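Local coordinates for protein hypothetical glycoside hydrolase (Parabacteroides distasonis, PDB 3TAW) that is of unknown function but belongs among the glycoside hydrolase-like proteins built as a five-bladed beta-propeller, at residues Thr32-Pro37 and Thr80-Tyr85; Tyr135-Arg140 and Phe159-Glu164. All blocks are in the same frame, centred on the assembly; numbering follows the deposited sequence.

Contact 1: residues Thr32-Pro37 and Thr80-Tyr85; sequences TKFYCP and TSRLGY
Arg82 reaches from strand 81-88 to the hairpin strand 33-36, where Phe34 and Cys36 receive it. Its CB and CG make no close approach to either residue; CG stands anti to the carbonyl carbon (chi1 -60°), and from there to NE the chain is extended, which carries the guanidinium to the hairpin. The first atom to touch is Arg82 CD, 3.6 Å from Phe34 CE1. Arg82 NE comes next, 3.5 Å from Phe34 CE1 and near the plane of the ring, so the arginine passes along the rim of the phenyl and not over its face. Ring and guanidinium planes stand 70° apart, and this is a van der Waals contact with no stacking. Beyond CZ the two nitrogens part company. Arg82 NH2 points to Cys36 SG, which lies 3.3 Å away at the guanidinium edge; the hydrogen bond is weak, with an N-H...S angle of 149°. Arg82 NH1 has the stronger partner, a salt bridge to Asp70, while Thr80 CG2 covers one guanidinium face at 3.5 Å above its plane. Arginine suits this place because it combines a long aliphatic shaft for an aromatic neighbour with a flat, multidonor tip. Phe34 is held in turn by an edge-to-face contact with Trp45, and Cys36 N sits over one face of its ring. Phe34 and Cys36, alternate residues on one side of their strand, thus pack a two-stranded hairpin against a four-stranded antiparallel meander of the kind that forms a beta-propeller blade.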
loop_
_atom_site.group_PDB
_atom_site.type_symbol
_atom_site.label_atom_id
_atom_site.label_comp_id
_atom_site.label_asym_id
_atom_site.label_seq_id
_atom_site.Cartn_x
_atom_site.Cartn_y
_atom_site.Cartn_z
ATOM N N THR A 32 15.433 -18.310 2.835
ATOM C CA THR A 32 15.556 -18.504 1.403
ATOM C C THR A 32 16.638 -17.660 0.751
ATOM O O THR A 32 16.744 -16.465 1.030
ATOM C CB THR A 32 14.228 -18.107 0.740
ATOM O OG1 THR A 32 13.136 -18.544 1.585
ATOM C CG2 THR A 32 14.130 -18.721 -0.623
ATOM N N LYS A 33 17.417 -18.263 -0.153
ATOM C CA LYS A 33 18.447 -17.510 -0.857
ATOM C C LYS A 33 18.072 -17.258 -2.310
ATOM O O LYS A 33 17.410 -18.098 -2.959
ATOM C CB LYS A 33 19.762 -18.278 -0.861
ATOM C CG LYS A 33 20.260 -18.744 0.497
ATOM C CD LYS A 33 20.643 -17.610 1.404
ATOM C CE LYS A 33 21.949 -16.907 0.981
ATOM N NZ LYS A 33 23.200 -17.689 1.272
ATOM N N PHE A 34 18.530 -16.135 -2.839
ATOM C CA PHE A 34 18.520 -15.914 -4.266
ATOM C C PHE A 34 19.732 -15.118 -4.679
ATOM O O PHE A 34 20.343 -14.422 -3.857
ATOM C CB PHE A 34 17.226 -15.254 -4.763
ATOM C CG PHE A 34 17.310 -13.756 -4.984
ATOM C CD1 PHE A 34 17.569 -12.892 -3.937
ATOM C CD2 PHE A 34 17.106 -13.225 -6.249
ATOM C CE1 PHE A 34 17.647 -11.506 -4.156
ATOM C CE2 PHE A 34 17.152 -11.841 -6.478
ATOM C CZ PHE A 34 17.423 -10.986 -5.427
ATOM N N TYR A 35 20.062 -15.219 -5.958
ATOM C CA TYR A 35 21.214 -14.502 -6.488
ATOM C C TYR A 35 20.816 -13.100 -6.895
ATOM O O TYR A 35 20.091 -12.890 -7.895
ATOM C CB TYR A 35 21.861 -15.226 -7.654
ATOM C CG TYR A 35 23.169 -14.566 -8.012
ATOM C CD1 TYR A 35 24.311 -14.810 -7.266
ATOM C CD2 TYR A 35 23.262 -13.678 -9.080
ATOM C CE1 TYR A 35 25.493 -14.209 -7.586
ATOM C CE2 TYR A 35 24.467 -13.056 -9.405
ATOM C CZ TYR A 35 25.575 -13.324 -8.635
ATOM O OH TYR A 35 26.799 -12.740 -8.919
ATOM N N CYS A 36 21.285 -12.141 -6.091
ATOM C CA CYS A 36 20.947 -10.734 -6.264
ATOM C C CYS A 36 21.812 -10.063 -7.320
ATOM O O CYS A 36 23.049 -10.056 -7.204
ATOM C CB CYS A 36 21.152 -10.009 -4.949
ATOM S SG CYS A 36 20.884 -8.206 -5.083
ATOM N N PRO A 37 21.189 -9.486 -8.362
ATOM C CA PRO A 37 21.967 -8.847 -9.419
ATOM C C PRO A 37 22.530 -7.488 -9.021
ATOM O O PRO A 37 23.400 -6.978 -9.725
ATOM C CB PRO A 37 20.945 -8.684 -10.552
ATOM C CG PRO A 37 19.671 -8.551 -9.876
ATOM C CD PRO A 37 19.736 -9.401 -8.625
ATOM N N THR A 80 17.674 -3.914 2.559
ATOM C CA THR A 80 17.190 -3.926 1.183
ATOM C C THR A 80 15.835 -4.602 1.145
ATOM O O THR A 80 15.681 -5.725 1.645
ATOM C CB THR A 80 18.157 -4.639 0.211
ATOM O OG1 THR A 80 19.449 -4.022 0.286
ATOM C CG2 THR A 80 17.640 -4.568 -1.246
ATOM N N SER A 81 14.865 -3.923 0.524
ATOM C CA SER A 81 13.518 -4.459 0.333
ATOM C C SER A 81 13.372 -5.008 -1.079
ATOM O O SER A 81 13.889 -4.430 -2.033
ATOM C CB SER A 81 12.462 -3.367 0.560
ATOM O OG SER A 81 12.406 -2.961 1.927
ATOM N N ARG A 82 12.730 -6.165 -1.175
ATOM C CA ARG A 82 12.415 -6.852 -2.415
ATOM C C ARG A 82 10.994 -7.410 -2.243
ATOM O O ARG A 82 10.508 -7.545 -1.108
ATOM C CB ARG A 82 13.430 -7.981 -2.676
ATOM C CG ARG A 82 14.864 -7.476 -2.779
ATOM C CD ARG A 82 15.855 -8.606 -3.022
ATOM N NE ARG A 82 17.239 -8.154 -3.086
ATOM C CZ ARG A 82 18.049 -8.010 -2.035
ATOM N NH1 ARG A 82 17.623 -8.209 -0.794
ATOM N NH2 ARG A 82 19.308 -7.630 -2.217
ATOM N N LEU A 83 10.314 -7.706 -3.348
ATOM C CA LEU A 83 8.964 -8.199 -3.271
ATOM C C LEU A 83 8.878 -9.681 -3.575
ATOM O O LEU A 83 9.315 -10.137 -4.635
ATOM C CB LEU A 83 8.065 -7.449 -4.265
ATOM C CG LEU A 83 8.103 -5.933 -4.199
ATOM C CD1 LEU A 83 7.087 -5.330 -5.139
ATOM C CD2 LEU A 83 7.956 -5.376 -2.740
ATOM N N GLY A 84 8.261 -10.395 -2.655
ATOM C CA GLY A 84 7.955 -11.808 -2.809
ATOM C C GLY A 84 6.721 -12.031 -3.644
ATOM O O GLY A 84 6.034 -11.081 -4.036
ATOM N N TYR A 85 6.464 -13.292 -3.978
ATOM C CA TYR A 85 5.308 -13.668 -4.786
ATOM C C TYR A 85 4.684 -14.904 -4.137
ATOM O O TYR A 85 5.304 -15.968 -4.072
ATOM C CB TYR A 85 5.744 -13.980 -6.217
ATOM C CG TYR A 85 4.624 -14.293 -7.170
ATOM C CD1 TYR A 85 4.126 -15.591 -7.285
ATOM C CD2 TYR A 85 4.066 -13.308 -7.983
ATOM C CE1 TYR A 85 3.090 -15.888 -8.189
ATOM C CE2 TYR A 85 3.030 -13.598 -8.870
ATOM C CZ TYR A 85 2.543 -14.879 -8.964
ATOM O OH TYR A 85 1.509 -15.184 -9.851
#

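Contact 2: residues Tyr135-Arg140 and Phe159-Glu164; sequences YTQWNR and FGPAFE. With EDO (1,2-ethanediol), chain K; EDO (1,2-ethanediol), chain L.
Gln137 and Pro161 meet with their side chains at about a right angle, Gln137 OE1 lying 3.5 Å from Pro161 CG. Gln137 is extended beyond CG, with CG anti to the carbonyl carbon (chi1 -56°), and this length brings the amide across to the proline. From the same strand, 131-138, Tyr135 contributes through a water, which donates to Tyr135 OH at 2.8 Å and accepts from Gly160 N at 2.9 Å. Glycine fits here because, at its positive phi, a CB would be jammed against the preceding carbonyl. Pro161 then opens a type I turn ending at Glu164. Two 1,2-ethanediol molecules, probably from the crystallisation liquor, lie beside the turn: one has its O2 3.0 Å from Phe163 N, which donates to it, and its C2 3.4 Å from Pro161 CB, while the other gives a hydrogen bond to each Glu164 carboxylate oxygen.

Further out, the glutamine amide is fixed at both ends, NE2 by Glu113 and Gln109, OE1 by Asn112. Glu113 also bonds Tyr135 OH and probably orients both side chains. The chemistry is therefore divided: residues of and just before helix 110-113 meet the amide's hydrogen bonds, the direct touch on the proline ring is van der Waals, and the polar link found between the two segments is a single bridging water.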
loop_
_atom_site.group_PDB
_atom_site.type_symbol
_atom_site.label_atom_id
_atom_site.label_comp_id
_atom_site.label_asym_id
_atom_site.label_seq_id
_atom_site.Cartn_x
_atom_site.Cartn_y
_atom_site.Cartn_z
ATOM N N TYR A 135 5.125 1.733 -6.084
ATOM C CA TYR A 135 6.036 1.325 -5.018
ATOM C C TYR A 135 7.043 2.425 -4.736
ATOM O O TYR A 135 7.120 3.411 -5.473
ATOM C CB TYR A 135 6.776 0.029 -5.409
ATOM C CG TYR A 135 7.745 0.192 -6.570
ATOM C CD1 TYR A 135 7.301 0.191 -7.883
ATOM C CD2 TYR A 135 9.117 0.311 -6.347
ATOM C CE1 TYR A 135 8.188 0.351 -8.954
ATOM C CE2 TYR A 135 10.015 0.443 -7.403
ATOM C CZ TYR A 135 9.547 0.462 -8.696
ATOM O OH TYR A 135 10.433 0.561 -9.724
ATOM N N THR A 136 7.785 2.268 -3.647
ATOM C CA THR A 136 8.791 3.242 -3.261
ATOM C C THR A 136 10.177 2.767 -3.669
ATOM O O THR A 136 10.570 1.641 -3.354
ATOM C CB THR A 136 8.837 3.423 -1.742
ATOM O OG1 THR A 136 7.519 3.640 -1.243
ATOM C CG2 THR A 136 9.783 4.605 -1.355
ATOM N N GLN A 137 10.899 3.619 -4.371
ATOM C CA GLN A 137 12.324 3.399 -4.667
ATOM C C GLN A 137 13.107 3.990 -3.514
ATOM O O GLN A 137 12.861 5.150 -3.137
ATOM C CB GLN A 137 12.716 4.106 -5.959
ATOM C CG GLN A 137 11.877 3.722 -7.176
ATOM C CD GLN A 137 12.362 4.423 -8.415
ATOM O OE1 GLN A 137 12.413 5.669 -8.453
ATOM N NE2 GLN A 137 12.720 3.652 -9.447
ATOM N N TRP A 138 14.033 3.231 -2.938
ATOM C CA TRP A 138 14.829 3.748 -1.813
ATOM C C TRP A 138 16.298 3.558 -2.070
ATOM O O TRP A 138 16.775 2.437 -2.248
ATOM C CB TRP A 138 14.427 3.067 -0.524
ATOM C CG TRP A 138 15.070 3.516 0.777
ATOM C CD1 TRP A 138 15.468 2.698 1.795
ATOM C CD2 TRP A 138 15.312 4.866 1.242
ATOM N NE1 TRP A 138 15.936 3.426 2.831
ATOM C CE2 TRP A 138 15.847 4.761 2.533
ATOM C CE3 TRP A 138 15.110 6.139 0.697
ATOM C CZ2 TRP A 138 16.218 5.884 3.287
ATOM C CZ3 TRP A 138 15.449 7.250 1.449
ATOM C CH2 TRP A 138 16.010 7.112 2.726
ATOM N N ASN A 139 17.007 4.678 -2.099
ATOM C CA ASN A 139 18.433 4.684 -2.320
ATOM C C ASN A 139 19.173 5.290 -1.132
ATOM O O ASN A 139 20.336 5.704 -1.271
ATOM C CB ASN A 139 18.762 5.450 -3.595
ATOM C CG ASN A 139 18.413 6.917 -3.504
ATOM O OD1 ASN A 139 17.882 7.390 -2.493
ATOM N ND2 ASN A 139 18.735 7.650 -4.556
ATOM N N ARG A 140 18.511 5.318 0.027
ATOM C CA ARG A 140 19.038 5.925 1.271
ATOM C C ARG A 140 19.194 7.438 1.223
ATOM O O ARG A 140 19.757 8.016 2.145
ATOM C CB ARG A 140 20.385 5.338 1.684
ATOM C CG ARG A 140 20.438 3.867 1.700
ATOM C CD ARG A 140 20.453 3.282 3.098
ATOM N NE ARG A 140 20.887 1.910 2.951
ATOM C CZ ARG A 140 20.077 0.844 2.875
ATOM N NH1 ARG A 140 18.746 0.936 3.016
ATOM N NH2 ARG A 140 20.630 -0.357 2.700
ATOM N N PHE A 159 9.045 1.993 -15.211
ATOM C CA PHE A 159 8.948 3.293 -15.894
ATOM C C PHE A 159 9.531 4.462 -15.108
ATOM O O PHE A 159 9.603 5.593 -15.619
ATOM C CB PHE A 159 7.489 3.570 -16.254
ATOM C CG PHE A 159 6.952 2.649 -17.304
ATOM C CD1 PHE A 159 7.146 2.933 -18.646
ATOM C CD2 PHE A 159 6.266 1.491 -16.955
ATOM C CE1 PHE A 159 6.671 2.072 -19.633
ATOM C CE2 PHE A 159 5.770 0.633 -17.938
ATOM C CZ PHE A 159 5.978 0.927 -19.281
ATOM N N GLY A 160 9.988 4.190 -13.901
ATOM C CA GLY A 160 10.579 5.208 -13.051
ATOM C C GLY A 160 9.576 5.987 -12.225
ATOM O O GLY A 160 8.388 5.637 -12.174
ATOM N N PRO A 161 10.044 7.065 -11.585
ATOM C CA PRO A 161 9.214 7.828 -10.659
ATOM C C PRO A 161 7.936 8.368 -11.278
ATOM O O PRO A 161 7.944 8.856 -12.420
ATOM C CB PRO A 161 10.138 8.985 -10.238
ATOM C CG PRO A 161 11.530 8.407 -10.389
ATOM C CD PRO A 161 11.443 7.542 -11.600
ATOM N N ALA A 162 6.839 8.273 -10.527
ATOM C CA ALA A 162 5.526 8.703 -10.996
ATOM C C ALA A 162 5.484 10.201 -11.312
ATOM O O ALA A 162 4.722 10.628 -12.191
ATOM C CB ALA A 162 4.475 8.364 -9.962
ATOM N N PHE A 163 6.288 10.984 -10.589
ATOM C CA PHE A 163 6.278 12.457 -10.745
ATOM C C PHE A 163 7.565 12.999 -11.390
ATOM O O PHE A 163 7.923 14.186 -11.207
ATOM C CB PHE A 163 6.054 13.138 -9.385
ATOM C CG PHE A 163 4.891 12.577 -8.584
ATOM C CD1 PHE A 163 3.685 12.251 -9.188
ATOM C CD2 PHE A 163 4.991 12.420 -7.212
ATOM C CE1 PHE A 163 2.623 11.759 -8.438
ATOM C CE2 PHE A 163 3.922 11.907 -6.458
ATOM C CZ PHE A 163 2.754 11.580 -7.066
ATOM N N GLU A 164 8.251 12.151 -12.155
ATOM C CA GLU A 164 9.506 12.551 -12.810
ATOM C C GLU A 164 9.273 13.746 -13.727
ATOM O O GLU A 164 10.033 14.720 -13.697
ATOM C CB GLU A 164 10.101 11.382 -13.613
ATOM C CG GLU A 164 11.508 11.662 -14.203
ATOM C CD GLU A 164 12.613 11.755 -13.160
ATOM O OE1 GLU A 164 12.453 11.232 -12.032
ATOM O OE2 GLU A 164 13.690 12.322 -13.478
HETATM C C1 EDO K . 8.945 12.098 -6.797
HETATM O O1 EDO K . 9.472 11.528 -5.614
HETATM C C2 EDO K . 8.823 11.137 -7.988
HETATM O O2 EDO K . 7.673 10.290 -8.013
HETATM C C1 EDO L . 15.813 10.705 -10.276
HETATM O O1 EDO L . 14.599 10.090 -10.732
HETATM C C2 EDO L . 15.711 12.223 -10.340
HETATM O O2 EDO L . 15.550 12.684 -11.682
HETATM O O HOH W 1 9.761 2.105 -11.947
#

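In the fold
Both contacts are buried, yet they join different things. Contact 1 ties a separate hairpin to a strand of a blade and lies farther out, its centre about 19 Å from that of the chain. Contact 2, at about 14 Å, stays within one four-stranded sheet, between strands 131-138 and 157-161, which strand 143-150 separates. An arginine, with its aliphatic shaft and charged tip, and a thiol carry the first; an amide, a proline and a bridging water carry the second. The blades themselves adjoin: backbone bonds link Ser81 to Gly116 and Thr118, and Arg140 NH1 bonds Arg79 O. The contact centres are about 18 Å apart, with nearest atoms about 5 Å apart and not touching.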